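Side-chain contacts in probable adhesion protein (PDB 6R3Z), which probably serves as the periplasmic solute-binding component of a ferrous-iron transport system, and here holds a nickel ion between its two lobes: residues Ser249-Gly254 with Ala266-Thr271; Leu114-Ser119 with Arg153-Asp158; Val59-Val64 with Asp68-Met73. One frame throughout, in Å; residues are numbered along the deposited sequence. Where two conformers were deposited one is given.

Interaction 1. Residues Ser249-Gly254 with Ala266-Thr271; sequences SHISYG and ARNLDT. With NI (nickel (II) ion), chain B; EDO (1,2-ethanediol), chain H.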
loop_
_atom_site.group_PDB
_atom_site.type_symbol
_atom_site.label_atom_id
_atom_site.label_comp_id
_atom_site.label_asym_id
_atom_site.label_seq_id
_atom_site.Cartn_x
_atom_site.Cartn_y
_atom_site.Cartn_z
ATOM N N SER A 249 -7.481 -2.131 5.023
ATOM C CA SER A 249 -6.214 -1.735 5.591
ATOM C C SER A 249 -5.284 -1.149 4.528
ATOM O O SER A 249 -5.036 -1.775 3.498
ATOM C CB SER A 249 -5.535 -2.916 6.279
ATOM O OG SER A 249 -4.272 -2.520 6.789
ATOM N N HIS A 250 -4.698 0.015 4.837
ATOM C CA HIS A 250 -3.680 0.672 4.004
ATOM C C HIS A 250 -2.301 -0.012 4.346
ATOM O O HIS A 250 -1.274 0.351 3.764
ATOM C CB HIS A 250 -3.625 2.156 4.425
ATOM C CG HIS A 250 -2.895 3.098 3.504
ATOM N ND1 HIS A 250 -1.510 3.035 3.332
ATOM C CD2 HIS A 250 -3.355 4.217 2.882
ATOM C CE1 HIS A 250 -1.196 4.082 2.572
ATOM N NE2 HIS A 250 -2.272 4.805 2.264
ATOM N N ILE A 251 -2.288 -0.955 5.329
ATOM C CA ILE A 251 -1.076 -1.674 5.814
ATOM C C ILE A 251 -0.056 -0.587 6.279
ATOM O O ILE A 251 1.061 -0.461 5.757
ATOM C CB ILE A 251 -0.527 -2.690 4.768
ATOM C CG1 ILE A 251 -1.718 -3.506 4.123
ATOM C CG2 ILE A 251 0.548 -3.611 5.433
ATOM C CD1 ILE A 251 -1.362 -4.521 3.008
ATOM N N SER A 252 -0.517 0.282 7.207
ATOM C CA SER A 252 0.281 1.421 7.655
ATOM C C SER A 252 0.248 1.620 9.164
ATOM O O SER A 252 0.830 2.592 9.638
ATOM C CB SER A 252 -0.253 2.686 6.988
ATOM O OG SER A 252 -1.524 3.019 7.534
ATOM N N TYR A 253 -0.426 0.730 9.915
ATOM C CA TYR A 253 -0.578 0.886 11.371
ATOM C C TYR A 253 0.199 -0.143 12.189
ATOM O O TYR A 253 0.118 -1.320 11.894
ATOM C CB TYR A 253 -2.079 0.773 11.721
ATOM C CG TYR A 253 -2.399 1.152 13.147
ATOM C CD1 TYR A 253 -2.603 2.480 13.505
ATOM C CD2 TYR A 253 -2.484 0.184 14.146
ATOM C CE1 TYR A 253 -2.877 2.842 14.825
ATOM C CE2 TYR A 253 -2.751 0.533 15.471
ATOM C CZ TYR A 253 -2.944 1.864 15.806
ATOM O OH TYR A 253 -3.242 2.230 17.099
ATOM N N GLY A 254 0.847 0.291 13.271
ATOM C CA GLY A 254 1.483 -0.647 14.192
ATOM C C GLY A 254 2.890 -1.073 13.848
ATOM O O GLY A 254 3.559 -0.388 13.083
ATOM N N ALA A 266 -4.456 -10.514 2.725
ATOM C CA ALA A 266 -5.417 -11.633 2.726
ATOM C C ALA A 266 -6.771 -11.105 3.278
ATOM O O ALA A 266 -7.808 -11.308 2.648
ATOM C CB ALA A 266 -4.894 -12.785 3.576
ATOM N N ARG A 267 -6.730 -10.328 4.383
ATOM C CA ARG A 267 -7.936 -9.742 4.970
ATOM C C ARG A 267 -8.600 -8.724 4.030
ATOM O O ARG A 267 -9.834 -8.719 3.925
ATOM C CB ARG A 267 -7.662 -9.174 6.368
ATOM C CG ARG A 267 -7.402 -10.323 7.363
ATOM C CD ARG A 267 -7.781 -9.946 8.783
ATOM N NE ARG A 267 -6.825 -9.012 9.372
ATOM C CZ ARG A 267 -5.754 -9.378 10.070
ATOM N NH1 ARG A 267 -5.479 -10.666 10.253
ATOM N NH2 ARG A 267 -4.948 -8.461 10.587
ATOM N N ASN A 268 -7.787 -7.932 3.297
ATOM C CA ASN A 268 -8.283 -6.948 2.321
ATOM C C ASN A 268 -9.057 -7.670 1.203
ATOM O O ASN A 268 -10.210 -7.344 0.930
ATOM C CB ASN A 268 -7.128 -6.153 1.729
ATOM C CG ASN A 268 -6.748 -4.974 2.601
ATOM O OD1 ASN A 268 -7.440 -4.650 3.576
ATOM N ND2 ASN A 268 -5.648 -4.315 2.261
ATOM N N LEU A 269 -8.426 -8.669 0.592
ATOM C CA LEU A 269 -9.072 -9.455 -0.463
ATOM C C LEU A 269 -10.346 -10.171 0.023
ATOM O O LEU A 269 -11.332 -10.220 -0.715
ATOM C CB LEU A 269 -8.065 -10.430 -1.095
ATOM C CG LEU A 269 -6.918 -9.783 -1.916
ATOM C CD1 LEU A 269 -5.959 -10.840 -2.451
ATOM C CD2 LEU A 269 -7.442 -8.967 -3.091
ATOM N N ASP A 270 -10.338 -10.698 1.260
ATOM C CA ASP A 270 -11.506 -11.390 1.827
ATOM C C ASP A 270 -12.675 -10.413 1.998
ATOM O O ASP A 270 -13.814 -10.784 1.746
ATOM C CB ASP A 270 -11.176 -12.040 3.174
ATOM C CG ASP A 270 -10.297 -13.267 3.080
ATOM O OD1 ASP A 270 -10.220 -13.865 1.972
ATOM O OD2 ASP A 270 -9.681 -13.630 4.107
ATOM N N THR A 271 -12.380 -9.159 2.434
ATOM C CA THR A 271 -13.409 -8.134 2.633
ATOM C C THR A 271 -14.024 -7.729 1.283
ATOM O O THR A 271 -15.248 -7.641 1.181
ATOM C CB THR A 271 -12.835 -6.959 3.444
ATOM O OG1 THR A 271 -12.492 -7.444 4.761
ATOM C CG2 THR A 271 -13.820 -5.782 3.550
HETATM NI NI NI B . -2.189 6.747 1.224
HETATM C C1 EDO H . -9.040 -17.371 3.631
HETATM O O1 EDO H . -10.207 -16.595 3.856
HETATM C C2 EDO H . -8.719 -17.342 2.127
HETATM O O2 EDO H . -8.612 -15.999 1.690
#

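Interaction 2. Residues Leu114-Ser119 with Arg153-Asp158; sequences LSISAS and RALRAD. With EDO (1,2-ethanediol), chain I.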
loop_
_atom_site.group_PDB
_atom_site.type_symbol
_atom_site.label_atom_id
_atom_site.label_comp_id
_atom_site.label_asym_id
_atom_site.label_seq_id
_atom_site.Cartn_x
_atom_site.Cartn_y
_atom_site.Cartn_z
ATOM N N LEU A 114 -0.673 -1.862 -2.793
ATOM C CA LEU A 114 -1.945 -2.519 -2.487
ATOM C C LEU A 114 -2.491 -3.245 -3.723
ATOM O O LEU A 114 -3.617 -3.037 -4.135
ATOM C CB LEU A 114 -2.965 -1.573 -1.830
ATOM C CG LEU A 114 -2.503 -0.934 -0.508
ATOM C CD1 LEU A 114 -3.411 0.206 -0.095
ATOM C CD2 LEU A 114 -2.371 -1.956 0.602
ATOM N N SER A 115 -1.640 -4.045 -4.345
ATOM C CA SER A 115 -1.940 -4.853 -5.527
ATOM C C SER A 115 -1.028 -6.050 -5.431
ATOM O O SER A 115 0.167 -5.881 -5.165
ATOM C CB SER A 115 -1.608 -4.095 -6.807
ATOM O OG SER A 115 -1.451 -4.972 -7.919
ATOM N N ILE A 116 -1.569 -7.251 -5.671
ATOM C CA ILE A 116 -0.744 -8.457 -5.624
ATOM C C ILE A 116 0.234 -8.447 -6.809
ATOM O O ILE A 116 1.427 -8.701 -6.613
ATOM C CB ILE A 116 -1.627 -9.738 -5.569
ATOM C CG1 ILE A 116 -2.429 -9.833 -4.222
ATOM C CG2 ILE A 116 -0.782 -11.023 -5.821
ATOM C CD1 ILE A 116 -1.595 -9.945 -2.931
ATOM N N SER A 117 -0.277 -8.190 -8.041
ATOM C CA SER A 117 0.572 -8.171 -9.245
ATOM C C SER A 117 1.667 -7.091 -9.173
ATOM O O SER A 117 2.822 -7.393 -9.468
ATOM C CB SER A 117 -0.270 -8.008 -10.510
ATOM O OG SER A 117 -1.011 -6.802 -10.463
ATOM N N ALA A 118 1.326 -5.854 -8.728
ATOM C CA ALA A 118 2.335 -4.794 -8.616
ATOM C C ALA A 118 3.342 -5.123 -7.467
ATOM O O ALA A 118 4.516 -4.807 -7.606
ATOM C CB ALA A 118 1.688 -3.427 -8.389
ATOM N N SER A 119 2.887 -5.755 -6.363
ATOM C CA SER A 119 3.782 -6.157 -5.253
ATOM C C SER A 119 4.819 -7.167 -5.765
ATOM O O SER A 119 6.000 -7.034 -5.457
ATOM C CB SER A 119 3.001 -6.782 -4.101
ATOM O OG SER A 119 2.340 -5.762 -3.373
ATOM N N ARG A 153 0.686 -15.057 -4.829
ATOM C CA ARG A 153 -0.248 -15.612 -5.818
ATOM C C ARG A 153 -1.246 -16.561 -5.126
ATOM O O ARG A 153 -2.444 -16.517 -5.421
ATOM C CB ARG A 153 0.506 -16.343 -6.936
ATOM C CG ARG A 153 1.198 -15.406 -7.921
ATOM C CD ARG A 153 1.680 -16.137 -9.169
ATOM N NE ARG A 153 2.731 -17.113 -8.867
ATOM C CZ ARG A 153 4.034 -16.852 -8.872
ATOM N NH1 ARG A 153 4.906 -17.803 -8.572
ATOM N NH2 ARG A 153 4.475 -15.642 -9.186
ATOM N N ALA A 154 -0.756 -17.373 -4.174
ATOM C CA ALA A 154 -1.566 -18.339 -3.420
ATOM C C ALA A 154 -2.604 -17.628 -2.542
ATOM O O ALA A 154 -3.748 -18.064 -2.487
ATOM C CB ALA A 154 -0.676 -19.260 -2.584
ATOM N N LEU A 155 -2.203 -16.520 -1.892
ATOM C CA LEU A 155 -3.046 -15.668 -1.068
ATOM C C LEU A 155 -4.211 -15.166 -1.951
ATOM O O LEU A 155 -5.366 -15.197 -1.524
ATOM C CB LEU A 155 -2.146 -14.487 -0.652
ATOM C CG LEU A 155 -2.612 -13.461 0.321
ATOM C CD1 LEU A 155 -1.394 -12.792 0.917
ATOM C CD2 LEU A 155 -3.464 -12.390 -0.370
ATOM N N ARG A 156 -3.891 -14.707 -3.177
ATOM C CA ARG A 156 -4.887 -14.167 -4.099
ATOM C C ARG A 156 -5.835 -15.284 -4.569
ATOM O O ARG A 156 -7.055 -15.102 -4.541
ATOM C CB ARG A 156 -4.204 -13.459 -5.278
ATOM C CG ARG A 156 -5.208 -12.832 -6.238
ATOM C CD ARG A 156 -4.547 -12.044 -7.340
ATOM N NE ARG A 156 -5.547 -11.505 -8.265
ATOM C CZ ARG A 156 -6.011 -12.149 -9.330
ATOM N NH1 ARG A 156 -5.557 -13.362 -9.635
ATOM N NH2 ARG A 156 -6.921 -11.580 -10.112
ATOM N N ALA A 157 -5.268 -16.460 -4.931
ATOM C CA ALA A 157 -6.040 -17.625 -5.361
ATOM C C ALA A 157 -7.011 -18.067 -4.252
ATOM O O ALA A 157 -8.176 -18.335 -4.551
ATOM C CB ALA A 157 -5.102 -18.780 -5.730
ATOM N N ASP A 158 -6.541 -18.099 -2.979
ATOM C CA ASP A 158 -7.342 -18.510 -1.816
ATOM C C ASP A 158 -8.526 -17.567 -1.595
ATOM O O ASP A 158 -9.654 -18.034 -1.379
ATOM C CB ASP A 158 -6.483 -18.636 -0.554
ATOM C CG ASP A 158 -5.538 -19.831 -0.547
ATOM O OD1 ASP A 158 -5.731 -20.752 -1.380
ATOM O OD2 ASP A 158 -4.614 -19.849 0.291
HETATM C C1 EDO I . -7.992 -23.431 2.008
HETATM O O1 EDO I . -8.525 -22.403 2.831
HETATM C C2 EDO I . -7.353 -22.812 0.741
HETATM O O2 EDO I . -8.312 -22.037 0.025
#

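Interaction 3. Residues Val59-Val64 with Asp68-Met73; sequences VVLNGV and DFAERM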
loop_
_atom_site.group_PDB
_atom_site.type_symbol
_atom_site.label_atom_id
_atom_site.label_comp_id
_atom_site.label_asym_id
_atom_site.label_seq_id
_atom_site.Cartn_x
_atom_site.Cartn_y
_atom_site.Cartn_z
ATOM N N VAL A 59 18.592 2.782 0.358
ATOM C CA VAL A 59 17.210 3.026 0.773
ATOM C C VAL A 59 16.278 2.560 -0.359
ATOM O O VAL A 59 16.454 2.974 -1.501
ATOM C CB VAL A 59 16.904 4.511 1.167
ATOM C CG1 VAL A 59 15.447 4.678 1.597
ATOM C CG2 VAL A 59 17.842 5.016 2.273
ATOM N N VAL A 60 15.286 1.726 -0.024
ATOM C CA VAL A 60 14.251 1.269 -0.942
ATOM C C VAL A 60 13.117 2.307 -0.869
ATOM O O VAL A 60 12.653 2.642 0.231
ATOM C CB VAL A 60 13.749 -0.158 -0.598
ATOM C CG1 VAL A 60 12.505 -0.536 -1.424
ATOM C CG2 VAL A 60 14.869 -1.179 -0.826
ATOM N N LEU A 61 12.693 2.810 -2.037
ATOM C CA LEU A 61 11.641 3.827 -2.126
ATOM C C LEU A 61 10.444 3.389 -2.954
ATOM O O LEU A 61 10.587 2.718 -3.979
ATOM C CB LEU A 61 12.177 5.116 -2.785
ATOM C CG LEU A 61 13.263 5.942 -2.083
ATOM C CD1 LEU A 61 13.553 7.217 -2.871
ATOM C CD2 LEU A 61 12.858 6.318 -0.673
ATOM N N ASN A 62 9.255 3.841 -2.536
ATOM C CA ASN A 62 8.027 3.693 -3.291
ATOM C C ASN A 62 8.266 4.628 -4.512
ATOM O O ASN A 62 8.052 4.224 -5.663
ATOM C CB ASN A 62 6.818 4.148 -2.430
ATOM C CG ASN A 62 5.588 4.492 -3.246
ATOM O OD1 ASN A 62 5.369 5.661 -3.601
ATOM N ND2 ASN A 62 4.781 3.482 -3.589
ATOM N N GLY A 63 8.757 5.839 -4.227
ATOM C CA GLY A 63 9.172 6.834 -5.226
ATOM C C GLY A 63 8.167 7.298 -6.257
ATOM O O GLY A 63 8.552 7.948 -7.244
ATOM N N VAL A 64 6.877 6.991 -6.055
ATOM C CA VAL A 64 5.824 7.397 -7.002
ATOM C C VAL A 64 4.747 8.273 -6.334
ATOM O O VAL A 64 3.696 8.531 -6.925
ATOM C CB VAL A 64 5.223 6.209 -7.787
ATOM C CG1 VAL A 64 6.255 5.628 -8.763
ATOM C CG2 VAL A 64 4.652 5.131 -6.854
ATOM N N ASP A 68 7.532 10.856 -0.326
ATOM C CA ASP A 68 8.288 12.074 -0.643
ATOM C C ASP A 68 9.155 12.493 0.551
ATOM O O ASP A 68 10.282 12.940 0.348
ATOM C CB ASP A 68 7.337 13.221 -1.037
ATOM C CG ASP A 68 6.602 12.985 -2.353
ATOM O OD1 ASP A 68 7.070 12.147 -3.157
ATOM O OD2 ASP A 68 5.569 13.651 -2.584
ATOM N N PHE A 69 8.649 12.286 1.796
ATOM C CA PHE A 69 9.379 12.592 3.032
ATOM C C PHE A 69 10.762 11.952 3.037
ATOM O O PHE A 69 11.720 12.580 3.497
ATOM C CB PHE A 69 8.593 12.155 4.294
ATOM C CG PHE A 69 8.279 10.684 4.446
ATOM C CD1 PHE A 69 9.198 9.815 5.032
ATOM C CD2 PHE A 69 7.049 10.175 4.050
ATOM C CE1 PHE A 69 8.904 8.456 5.186
ATOM C CE2 PHE A 69 6.749 8.815 4.214
ATOM C CZ PHE A 69 7.683 7.963 4.770
ATOM N N ALA A 70 10.874 10.717 2.498
ATOM C CA ALA A 70 12.135 9.970 2.502
ATOM C C ALA A 70 13.232 10.631 1.653
ATOM O O ALA A 70 14.375 10.695 2.102
ATOM C CB ALA A 70 11.900 8.536 2.076
ATOM N N GLU A 71 12.879 11.184 0.480
ATOM C CA GLU A 71 13.828 11.917 -0.377
ATOM C C GLU A 71 14.349 13.167 0.334
ATOM O O GLU A 71 15.529 13.494 0.204
ATOM C CB GLU A 71 13.181 12.333 -1.703
ATOM C CG GLU A 71 12.902 11.187 -2.665
ATOM C CD GLU A 71 12.144 11.652 -3.896
ATOM O OE1 GLU A 71 12.667 12.521 -4.630
ATOM O OE2 GLU A 71 11.015 11.160 -4.117
ATOM N N ARG A 72 13.462 13.869 1.085
ATOM C CA ARG A 72 13.840 15.070 1.836
ATOM C C ARG A 72 14.788 14.683 2.984
ATOM O O ARG A 72 15.807 15.349 3.197
ATOM C CB ARG A 72 12.595 15.814 2.359
ATOM C CG ARG A 72 11.754 16.459 1.256
ATOM C CD ARG A 72 10.634 17.331 1.820
ATOM N NE ARG A 72 9.438 16.555 2.175
ATOM C CZ ARG A 72 8.433 16.282 1.343
ATOM N NH1 ARG A 72 7.393 15.574 1.761
ATOM N NH2 ARG A 72 8.466 16.707 0.084
ATOM N N MET A 73 14.481 13.566 3.678
ATOM C CA MET A 73 15.317 13.053 4.768
ATOM C C MET A 73 16.717 12.714 4.250
ATOM O O MET A 73 17.698 13.068 4.905
ATOM C CB MET A 73 14.684 11.809 5.418
ATOM C CG MET A 73 13.432 12.087 6.225
ATOM S SD MET A 73 12.623 10.523 6.676
ATOM C CE MET A 73 13.796 9.854 7.885
#

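Interaction 1. Residues Ser249-Gly254 with Ala266-Thr271
Asn-268 faces Ser-249 with its carboxamide and pairs with both polar atoms of that residue's backbone. Along the side chain, CB leaves helix 260-277 in the direction of the loop, and chi1 of -85° sets CG beside the helix backbone N and anti to the carbonyl carbon. CG donates and accepts nothing, lying 3.7 Å from Ser-249 O, but beyond it the amide splits into two short arms. OD1 accepts from Ser-249 N at 2.9 Å in a nearly straight bond, N-H...O 175°, on a lone pair and in the carbonyl plane. It also lies 3.7 Å from Ser-249 CB. ND2 donates to Ser-249 O at 2.9 Å, again meeting a lone pair, and that oxygen sits only 10° out of the amide plane. The two bonds therefore close a flat, cyclic pair that fixes the rotation of the amide about its CB-CG bond. The CD1 methyl of Ile-251 lies loosely alongside, 4.4 Å from Asn-268 ND2.

The loop has its own brace: Ser-249 OG accepts from Ile-251 N at 2.9 Å, an ST turn, and is also hydrogen-bonded to Glu-264 of the same helix. Between the two turn residues stands His-250, whose NE2 binds the nickel ion at 2.2 Å, together with His-41, His-66, His-111, His-177 and His-199. By satisfying a buried backbone N-H and C=O, Asn-268 holds the residue just before a metal ligand, which probably helps to place the His-250 backbone.

Interaction 2. Residues Leu114-Ser119 with Arg153-Asp158
Ile-116 points from the first turn of helix 116-133 at the flank of helix 138-160, where its CD1 meets Leu-155, while CB, CG1 and CG2 lie against Arg-156. Its two neighbours are approached differently. Towards Leu-155 the contact is made at the ends of the branches, CD1 of Ile-116 lying 4.0 Å from CD2 of Leu-155, with the two side chains slanting across one another. Towards Arg-156 it is the body of the isoleucine that packs: CB is 4.1 Å from Arg-156 CD, and CG1 is 4.2 Å from Arg-156 CB. Arg-156 leaves its helix with CG anti to the backbone N (chi1 -178°) and stays extended as far as NE, which lays its methylene chain over the isoleucine while the guanidinium travels past it. There NH2 is hydrogen-bonded to Glu-186 O, so the arginine combines an apolar shaft with a polar tip.

The start of helix 116-133 is held by serines. Ser-115 is the N-cap, its OG accepting from Ala-118 N at 3.0 Å with an N-H...O angle of 171°. Its carbonyl O is gripped twice, by Ser-119 N and by Ser-119 OG at 2.8 Å, which arrive from opposite faces of the carbonyl plane. The carboxylate of Glu-186 also accepts from Ile-116 N and Ser-117 N, placing a negative group at the amino end of the helix, where the helix dipole would probably welcome it.

Leu-152 and Met-265 also pack against Ile-116. The arrangement is apolar helix-helix packing beneath an N-capped helix start. Helix 138-160, the longest of the chain, leads into the second sheet and corresponds to the long linking helix of family 9 solute-binding proteins; Ile-116 packs near its C-terminal end.

Interaction 3. Residues Val59-Val64 with Asp68-Met73
The beta-alpha-beta unit formed by strand 58-61, helix 68-76 and strand 84-86 is packed here through Leu-61, the last residue of its first strand, lying against Ala-70 and Glu-71 of the helix. Leu-61 points at the helix with CG anti to its carbonyl carbon (chi1 -65°), and the fork of its two methyls divides the work. CD2 comes down on Ala-70 CB at 3.7 Å; the small alanine, itself directed at the strand, lets the helix lie close, the nearest CA atoms, those of Leu-61 and Ala-70, being 7.7 Å apart. CD1 touches Glu-71 CG at 4.0 Å, the two side chains crossing at a slant. This is the aliphatic part of the glutamate, whose CA-CB-CG-CD chain is extended (chi2 175°), so the contact is apolar although the residue is charged and exposed.

After the strand the chain turns sharply. Asn-62 OD1 accepts from Val-64 N at 3.2 Å, an Asx turn; the donor stands above the carbonyl plane, 56° out of it, and not on a lone pair. The same oxygen also accepts from the backbone N of His-66, itself a nickel ligand, and the side chain of Asp-67 accepts from Asn-62 N and Gly-63 N.

Around the contact, strand 58-61 runs inside a parallel four-stranded sheet between strands 8-11 and 84-86, Leu-61 bonding through its backbone to Ile-85 and Ala-87. Leu-61 also touches Val-84 and Glu-86, Val-60 meets helix 14-24, and Met-73 of the helix packs on helix 47-53.

Interactions 1 and 2, centres about 12 Å apart, both meet helix 260-277: Asn-268 turns to the loop, and Leu-269 CD1 lies 3.6 Å from Leu-155 CD2. Ile-251 CD1 of the loop touches Leu-114 CD2, just before the N-cap, at 3.7 Å. Interaction 3 stands apart, about 22 Å and 24 Å between centres, in the first-sheet lobe. Interactions 1 and 3 are buried; interaction 2 is partly so, with Arg-153 and Arg-156 toward solvent. Chemistry differs: a helix asparagine paired with loop backbone, apolar packing between helices, and a strand leucine against a helix. The turn of interaction 1 contains a nickel-binding histidine and that of interaction 3 bonds the backbone of another; interaction 2 is remote from the site.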